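Local coordinates for apical membrane antigen 1 (Babesia divergens, PDB 4APM), which probably works at the moving junction, as AMA1 surface antigens do, helping the parasite invade its host cell, at residues A[222-227]-A[406-411]; A[334-339]-A[357-362]; A[367-372]-A[386-391]. One frame throughout, in Å; residues are numbered along the deposited sequence.

Overall arrangement
Leaving the calcium-bearing N-terminal half, the chain reaches 222-227, the first partner of interaction 1, whose second partner, 406-411, comes close to the end of the model. Interaction 1 therefore closes the longest loop, with 178 residues between its segments. Two shorter loops are nested inside it in series: interaction 2 joins 334-339 to 357-362 across 17 residues, and interaction 3 then pairs 367-372 with 386-391 across 13. All three reach one mixed sheet. The Cys-361–Cys-409 disulfide links interactions 1 and 2, while Thr-388 OG1 hydrogen-bonds Ile-338 O between interactions 2 and 3, consistent with a junction of domains II and III.

Interaction 1. Residues A[222-227]-A[406-411]; sequences VKDAIF and SESCGT
Asp-224 OD2 is gripped twice by Ser-408: the hydroxyl OG donates to it at 2.7 Å, and the backbone N of Ser-408 adds a weak, bent bond of 3.2 Å to the same oxygen. The hydroxyl meets OD2 on its anti side, 20° out of the carboxylate plane, and in turn takes the N-H of Phe-359. The other oxygen, OD1, accepts from Gly-341 N and from a water that receives the N-H of Glu-407, N to water O 3.0 Å. Both oxygens of this buried carboxylate are thus engaged, which should favour its charged form. Asp-224 stands at the third position of a type II turn running from Val-222 to Ala-225, just before the chain changes direction and enters strand 225-231. The facing residues form the bend of the beta hairpin between strands 400-406 and 410-416; here Ser-406 OG accepts from Cys-409 N at 2.9 Å, an ST motif, and donates to Gly-410 O, which also takes the N-H of Ser-406. Nearer the solvent, Lys-223 NZ makes a salt bridge of 2.7 Å to Glu-407 OE1, which offers the lone pair directed away from OE2. The two side chains cross at about a right angle, and a bend at chi3 of Lys-223 (44°) turns its ammonium toward Glu-407. The disulfide from Cys-409 to Cys-361 ties the same hairpin bend to the loop that carries Phe-359.

Interaction 2. Residues A[334-339]-A[357-362]; sequences NCLIID and VPFPCD
The phenyl ring of Phe-359 reaches onto strand 335-339 between Leu-336 and Ile-338, and most of the buried surface belongs to these three residues. Ile-338 lies over one ring face: its CB sits 4.0 Å from the centroid of the Phe-359 ring, 17° off the normal, a CH-pi contact displaced toward the CE2 side of the ring. Its CG1, anti to the backbone N (chi1 -167°), continues over the ring to 4.0 Å from Phe-359 CD2. Leu-336 comes in obliquely, with CB 3.7 Å from Phe-359 CE2. The strand backbone also closes on the ring, with Ile-338 CA 3.7 Å from Phe-359 CE2. On the opposite face Pro-360 CD stands 3.4 Å above the plane of the Phe-359 ring, displaced toward the rim, so the ring lies between Ile-338 and the proline. Pro-360, the centre of an inverse gamma turn, also meets the strand directly: its CD touches Leu-336 CD1 at 4.2 Å, the two side chains crossing at about a right angle. The contact is wholly apolar and buried. Around it, Trp-12 and Met-16 of helix 8-16 pack on Leu-336, with Trp-12 also against Pro-360; strand 225-231 supplies Ala-225 to Phe-359 and Phe-227 to Leu-336, and Leu-390, just beyond strand 387-389, rests on both Ile-338 and Phe-359.

Interaction 3. Residues A[367-372]-A[386-391]; sequences GYIEPR and VTTALS
Strands 367-368 and 387-389 form a short antiparallel pair within the mixed sheet, and the connection between them, partly disordered, leaves from the Ile-369–Val-386 end. Gly-367 and Thr-388 are the hydrogen-bonded pair: Gly-367 N donates to Thr-388 O at 2.8 Å with an N-H···O angle of 170°, and Thr-388 N returns a bond to Gly-367 O at 2.7 Å. That carbonyl oxygen also receives a CA-H···O contact from Thr-387 CA at 3.0 Å. At the next, non-hydrogen-bonded pair the side chains of Tyr-368 and Thr-387 lie next to each other and point the same way. The methyl of Thr-387 sits over the centre of the phenol ring, its CG2 3.4 Å from the centroid of Tyr-368, a close CH-pi contact. A chi1 of 41° sets CG2 of Thr-387 opposite the carbonyl carbon and over the ring, and leaves OG1 to bond Lys-396 O. Arg-372 NH2 lies above the opposite face of the ring, while NH1 of the same arginine makes a salt bridge to Glu-385. Toward the connection, Ile-369 N gives a weak bond to Val-386 O, which a water also links to Glu-370 N. Beyond the strand ends, Ile-369 CD1 lies 3.9 Å from Val-386 CG1, and Ile-369 CG2 touches CG2 of Thr-388, on the sheet face away from Tyr-368, at 3.7 Å. With strand 234-237 running parallel to 367-368 on one side and 410-416 antiparallel to 387-389 on the other, this is the pairing of two interior strands in a mixed beta sheet.

Interaction 1. Residues A[222-227]-A[406-411]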
# COMPACT_ATOMS: atom_id res chain seq x y z
N VAL A 222 -0.77 9.40 -4.25
CA VAL A 222 -1.10 10.38 -5.27
C VAL A 222 -1.28 11.77 -4.64
O VAL A 222 -2.17 11.98 -3.77
CB VAL A 222 -2.33 9.97 -6.09
CG1 VAL A 222 -2.54 10.92 -7.25
CG2 VAL A 222 -2.17 8.53 -6.59
N LYS A 223 -0.39 12.70 -5.02
CA LYS A 223 -0.37 14.06 -4.47
C LYS A 223 -1.60 14.80 -4.94
O LYS A 223 -2.10 14.53 -6.02
CB LYS A 223 0.89 14.81 -4.93
CG LYS A 223 1.09 16.16 -4.28
CD LYS A 223 2.48 16.72 -4.53
CE LYS A 223 2.92 16.56 -5.98
NZ LYS A 223 4.16 17.34 -6.28
N ASP A 224 -2.13 15.68 -4.08
CA ASP A 224 -3.29 16.54 -4.39
C ASP A 224 -4.55 15.76 -4.72
O ASP A 224 -5.36 16.21 -5.54
CB ASP A 224 -2.96 17.51 -5.53
CG ASP A 224 -1.78 18.39 -5.22
OD1 ASP A 224 -1.71 18.96 -4.11
OD2 ASP A 224 -0.89 18.48 -6.06
N ALA A 225 -4.72 14.60 -4.08
CA ALA A 225 -5.83 13.69 -4.43
C ALA A 225 -6.58 13.20 -3.22
O ALA A 225 -5.98 12.90 -2.17
CB ALA A 225 -5.31 12.49 -5.22
N ILE A 226 -7.89 13.08 -3.39
CA ILE A 226 -8.77 12.45 -2.44
C ILE A 226 -9.44 11.29 -3.19
O ILE A 226 -9.86 11.46 -4.33
CB ILE A 226 -9.89 13.41 -2.01
CG1 ILE A 226 -9.32 14.62 -1.26
CG2 ILE A 226 -10.96 12.68 -1.19
CD1 ILE A 226 -10.34 15.72 -1.10
N PHE A 227 -9.50 10.13 -2.55
CA PHE A 227 -10.16 8.94 -3.13
C PHE A 227 -11.68 9.12 -3.20
O PHE A 227 -12.29 9.55 -2.22
CB PHE A 227 -9.88 7.71 -2.25
CG PHE A 227 -8.49 7.19 -2.36
CD1 PHE A 227 -7.98 6.81 -3.59
CD2 PHE A 227 -7.72 6.99 -1.21
CE1 PHE A 227 -6.71 6.28 -3.69
CE2 PHE A 227 -6.46 6.42 -1.31
CZ PHE A 227 -5.95 6.08 -2.56
N SER A 406 -2.24 23.89 -7.54
CA SER A 406 -1.77 22.56 -7.13
C SER A 406 -0.40 22.27 -7.73
O SER A 406 -0.18 22.56 -8.89
CB SER A 406 -2.75 21.49 -7.60
OG SER A 406 -2.46 21.08 -8.92
N GLU A 407 0.50 21.66 -6.95
CA GLU A 407 1.80 21.22 -7.46
C GLU A 407 1.69 20.27 -8.65
O GLU A 407 2.61 20.19 -9.45
CB GLU A 407 2.61 20.53 -6.37
CG GLU A 407 3.43 21.45 -5.49
CD GLU A 407 4.26 20.69 -4.47
OE1 GLU A 407 4.45 19.46 -4.64
OE2 GLU A 407 4.74 21.30 -3.48
N SER A 408 0.61 19.50 -8.72
CA SER A 408 0.54 18.39 -9.68
C SER A 408 0.16 18.98 -11.02
O SER A 408 0.70 18.60 -12.07
CB SER A 408 -0.54 17.37 -9.27
OG SER A 408 -0.23 16.74 -8.04
N CYS A 409 -0.81 19.88 -11.00
CA CYS A 409 -1.42 20.34 -12.22
C CYS A 409 -1.45 21.86 -12.34
O CYS A 409 -2.16 22.40 -13.18
CB CYS A 409 -2.82 19.75 -12.33
SG CYS A 409 -2.81 17.93 -12.23
N GLY A 410 -0.66 22.55 -11.52
CA GLY A 410 -0.84 24.00 -11.36
C GLY A 410 -2.28 24.33 -11.02
O GLY A 410 -2.89 23.67 -10.16
N THR A 411 -2.86 25.30 -11.73
CA THR A 411 -4.12 25.93 -11.32
C THR A 411 -5.33 25.03 -11.59
O THR A 411 -5.47 24.46 -12.67
CB THR A 411 -4.36 27.29 -12.04
OG1 THR A 411 -3.17 28.08 -11.98
CG2 THR A 411 -5.50 28.07 -11.39
O HOH W 1 -0.21 20.93 -4.08

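Interaction 2. Residues A[334-339]-A[357-362]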
# COMPACT_ATOMS: atom_id res chain seq x y z
N ASN A 334 -12.67 4.25 -7.11
CA ASN A 334 -12.65 4.13 -8.58
C ASN A 334 -12.58 5.49 -9.30
O ASN A 334 -12.67 5.56 -10.53
CB ASN A 334 -13.83 3.27 -9.11
CG ASN A 334 -15.19 3.93 -8.91
OD1 ASN A 334 -15.30 5.15 -8.83
ND2 ASN A 334 -16.25 3.11 -8.82
N CYS A 335 -12.34 6.55 -8.52
CA CYS A 335 -11.92 7.85 -9.08
C CYS A 335 -11.24 8.72 -8.01
O CYS A 335 -11.25 8.39 -6.81
CB CYS A 335 -13.13 8.59 -9.63
SG CYS A 335 -14.34 8.88 -8.33
N LEU A 336 -10.67 9.84 -8.45
CA LEU A 336 -10.00 10.77 -7.55
C LEU A 336 -10.65 12.16 -7.69
O LEU A 336 -11.19 12.48 -8.74
CB LEU A 336 -8.50 10.85 -7.88
CG LEU A 336 -7.65 9.57 -7.87
CD1 LEU A 336 -6.20 9.90 -8.19
CD2 LEU A 336 -7.74 8.83 -6.54
N ILE A 337 -10.64 12.94 -6.61
CA ILE A 337 -11.03 14.33 -6.60
C ILE A 337 -9.74 15.15 -6.39
O ILE A 337 -8.92 14.81 -5.54
CB ILE A 337 -11.95 14.60 -5.39
CG1 ILE A 337 -13.26 13.85 -5.54
CG2 ILE A 337 -12.15 16.10 -5.16
CD1 ILE A 337 -13.31 12.57 -4.73
N ILE A 338 -9.53 16.21 -7.18
CA ILE A 338 -8.34 17.00 -6.95
C ILE A 338 -8.54 17.94 -5.76
O ILE A 338 -9.65 18.45 -5.52
CB ILE A 338 -7.80 17.74 -8.21
CG1 ILE A 338 -6.39 18.28 -7.93
CG2 ILE A 338 -8.71 18.88 -8.64
CD1 ILE A 338 -5.89 19.27 -8.95
N ASP A 339 -7.49 18.08 -4.96
CA ASP A 339 -7.53 18.91 -3.76
C ASP A 339 -6.11 19.12 -3.25
O ASP A 339 -5.46 18.18 -2.82
CB ASP A 339 -8.41 18.27 -2.68
CG ASP A 339 -8.50 19.11 -1.43
OD1 ASP A 339 -8.99 20.25 -1.51
OD2 ASP A 339 -8.04 18.64 -0.37
N VAL A 357 3.34 10.71 -6.47
CA VAL A 357 3.25 10.76 -7.88
C VAL A 357 2.20 11.84 -8.10
O VAL A 357 1.26 11.95 -7.31
CB VAL A 357 2.79 9.35 -8.35
CG1 VAL A 357 1.40 9.31 -8.97
CG2 VAL A 357 3.88 8.65 -9.15
N PRO A 358 2.39 12.72 -9.10
CA PRO A 358 1.44 13.83 -9.24
C PRO A 358 0.05 13.35 -9.61
O PRO A 358 -0.08 12.31 -10.26
CB PRO A 358 2.04 14.66 -10.39
CG PRO A 358 3.00 13.74 -11.09
CD PRO A 358 3.55 12.88 -9.99
N PHE A 359 -0.98 14.09 -9.20
CA PHE A 359 -2.36 13.89 -9.69
C PHE A 359 -2.35 13.77 -11.23
O PHE A 359 -1.53 14.42 -11.89
CB PHE A 359 -3.27 15.07 -9.25
CG PHE A 359 -4.73 14.84 -9.53
CD1 PHE A 359 -5.23 14.98 -10.80
CD2 PHE A 359 -5.58 14.38 -8.54
CE1 PHE A 359 -6.54 14.71 -11.08
CE2 PHE A 359 -6.90 14.09 -8.80
CZ PHE A 359 -7.39 14.26 -10.09
N PRO A 360 -3.19 12.87 -11.81
CA PRO A 360 -3.08 12.75 -13.27
C PRO A 360 -3.91 13.81 -14.02
O PRO A 360 -5.09 13.60 -14.32
CB PRO A 360 -3.61 11.33 -13.54
CG PRO A 360 -4.55 11.06 -12.42
CD PRO A 360 -4.02 11.81 -11.22
N CYS A 361 -3.27 14.95 -14.30
CA CYS A 361 -3.94 16.15 -14.82
C CYS A 361 -4.77 15.89 -16.05
O CYS A 361 -5.75 16.59 -16.28
CB CYS A 361 -2.91 17.22 -15.13
SG CYS A 361 -1.68 17.34 -13.83
N ASP A 362 -4.40 14.89 -16.82
CA ASP A 362 -5.11 14.62 -18.07
C ASP A 362 -6.48 13.95 -17.89
O ASP A 362 -7.22 13.83 -18.85
CB ASP A 362 -4.24 13.79 -19.02
CG ASP A 362 -3.75 12.50 -18.38
OD1 ASP A 362 -3.32 12.53 -17.21
OD2 ASP A 362 -3.78 11.46 -19.07

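Interaction 3. Residues A[367-372]-A[386-391]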
# COMPACT_ATOMS: atom_id res chain seq x y z
N GLY A 367 -15.41 16.83 -9.04
CA GLY A 367 -15.31 16.11 -7.77
C GLY A 367 -15.95 16.83 -6.59
O GLY A 367 -15.89 18.06 -6.49
N TYR A 368 -16.56 16.06 -5.68
CA TYR A 368 -16.90 16.56 -4.35
C TYR A 368 -15.82 16.20 -3.35
O TYR A 368 -15.51 15.02 -3.20
CB TYR A 368 -18.25 16.03 -3.89
CG TYR A 368 -19.38 16.52 -4.74
CD1 TYR A 368 -19.53 16.06 -6.05
CD2 TYR A 368 -20.23 17.53 -4.28
CE1 TYR A 368 -20.54 16.55 -6.86
CE2 TYR A 368 -21.25 18.02 -5.08
CZ TYR A 368 -21.40 17.52 -6.38
OH TYR A 368 -22.40 18.01 -7.19
N ILE A 369 -15.23 17.20 -2.70
CA ILE A 369 -14.19 16.96 -1.70
C ILE A 369 -14.70 16.29 -0.41
O ILE A 369 -13.97 15.51 0.22
CB ILE A 369 -13.38 18.23 -1.35
CG1 ILE A 369 -14.26 19.30 -0.71
CG2 ILE A 369 -12.62 18.76 -2.56
CD1 ILE A 369 -13.48 20.41 -0.05
N GLU A 370 -15.92 16.62 0.01
CA GLU A 370 -16.49 16.08 1.25
C GLU A 370 -17.34 14.86 0.96
O GLU A 370 -18.13 14.86 0.02
CB GLU A 370 -17.37 17.13 1.97
CG GLU A 370 -16.63 18.12 2.85
CD GLU A 370 -16.06 17.48 4.11
OE1 GLU A 370 -16.84 16.86 4.87
OE2 GLU A 370 -14.84 17.60 4.34
N PRO A 371 -17.20 13.82 1.80
CA PRO A 371 -18.08 12.66 1.78
C PRO A 371 -19.55 13.02 1.93
O PRO A 371 -19.89 14.15 2.25
CB PRO A 371 -17.62 11.88 3.01
CG PRO A 371 -16.19 12.23 3.17
CD PRO A 371 -16.12 13.68 2.78
N ARG A 372 -20.42 12.04 1.76
CA ARG A 372 -21.80 12.18 2.23
C ARG A 372 -22.22 10.96 3.06
O ARG A 372 -22.92 10.07 2.56
CB ARG A 372 -22.74 12.40 1.04
CG ARG A 372 -22.05 12.90 -0.22
CD ARG A 372 -22.86 14.00 -0.88
NE ARG A 372 -22.94 13.83 -2.33
CZ ARG A 372 -23.56 14.67 -3.14
NH1 ARG A 372 -24.16 15.74 -2.65
NH2 ARG A 372 -23.59 14.43 -4.45
N VAL A 386 -18.69 22.04 -1.58
CA VAL A 386 -17.56 22.33 -2.44
C VAL A 386 -17.29 21.25 -3.50
O VAL A 386 -17.19 20.06 -3.19
CB VAL A 386 -16.32 22.56 -1.59
CG1 VAL A 386 -15.13 22.94 -2.46
CG2 VAL A 386 -16.60 23.64 -0.55
N THR A 387 -17.22 21.68 -4.76
CA THR A 387 -16.78 20.82 -5.86
C THR A 387 -15.43 21.32 -6.38
O THR A 387 -15.09 22.49 -6.19
CB THR A 387 -17.79 20.80 -7.01
OG1 THR A 387 -18.30 22.12 -7.22
CG2 THR A 387 -18.93 19.86 -6.70
N THR A 388 -14.62 20.41 -6.94
CA THR A 388 -13.38 20.81 -7.63
C THR A 388 -13.30 20.16 -9.01
O THR A 388 -14.00 19.18 -9.30
CB THR A 388 -12.09 20.45 -6.85
OG1 THR A 388 -11.90 19.03 -6.84
CG2 THR A 388 -12.10 20.98 -5.42
N ALA A 389 -12.41 20.69 -9.85
CA ALA A 389 -12.22 20.19 -11.21
C ALA A 389 -10.97 20.82 -11.83
O ALA A 389 -10.55 21.90 -11.42
CB ALA A 389 -13.45 20.48 -12.07
N LEU A 390 -10.34 20.12 -12.77
CA LEU A 390 -9.12 20.60 -13.44
C LEU A 390 -9.41 21.63 -14.55
O LEU A 390 -8.50 22.26 -15.07
CB LEU A 390 -8.38 19.41 -14.06
CG LEU A 390 -7.09 18.87 -13.44
CD1 LEU A 390 -6.75 19.53 -12.12
CD2 LEU A 390 -7.19 17.36 -13.30
N SER A 391 -10.69 21.75 -14.93
CA SER A 391 -11.13 22.72 -15.94
C SER A 391 -12.41 23.43 -15.49
O SER A 391 -13.25 22.84 -14.78
CB SER A 391 -11.39 22.02 -17.27
OG SER A 391 -12.66 21.41 -17.26
O HOH W 2 -17.87 18.58 -0.99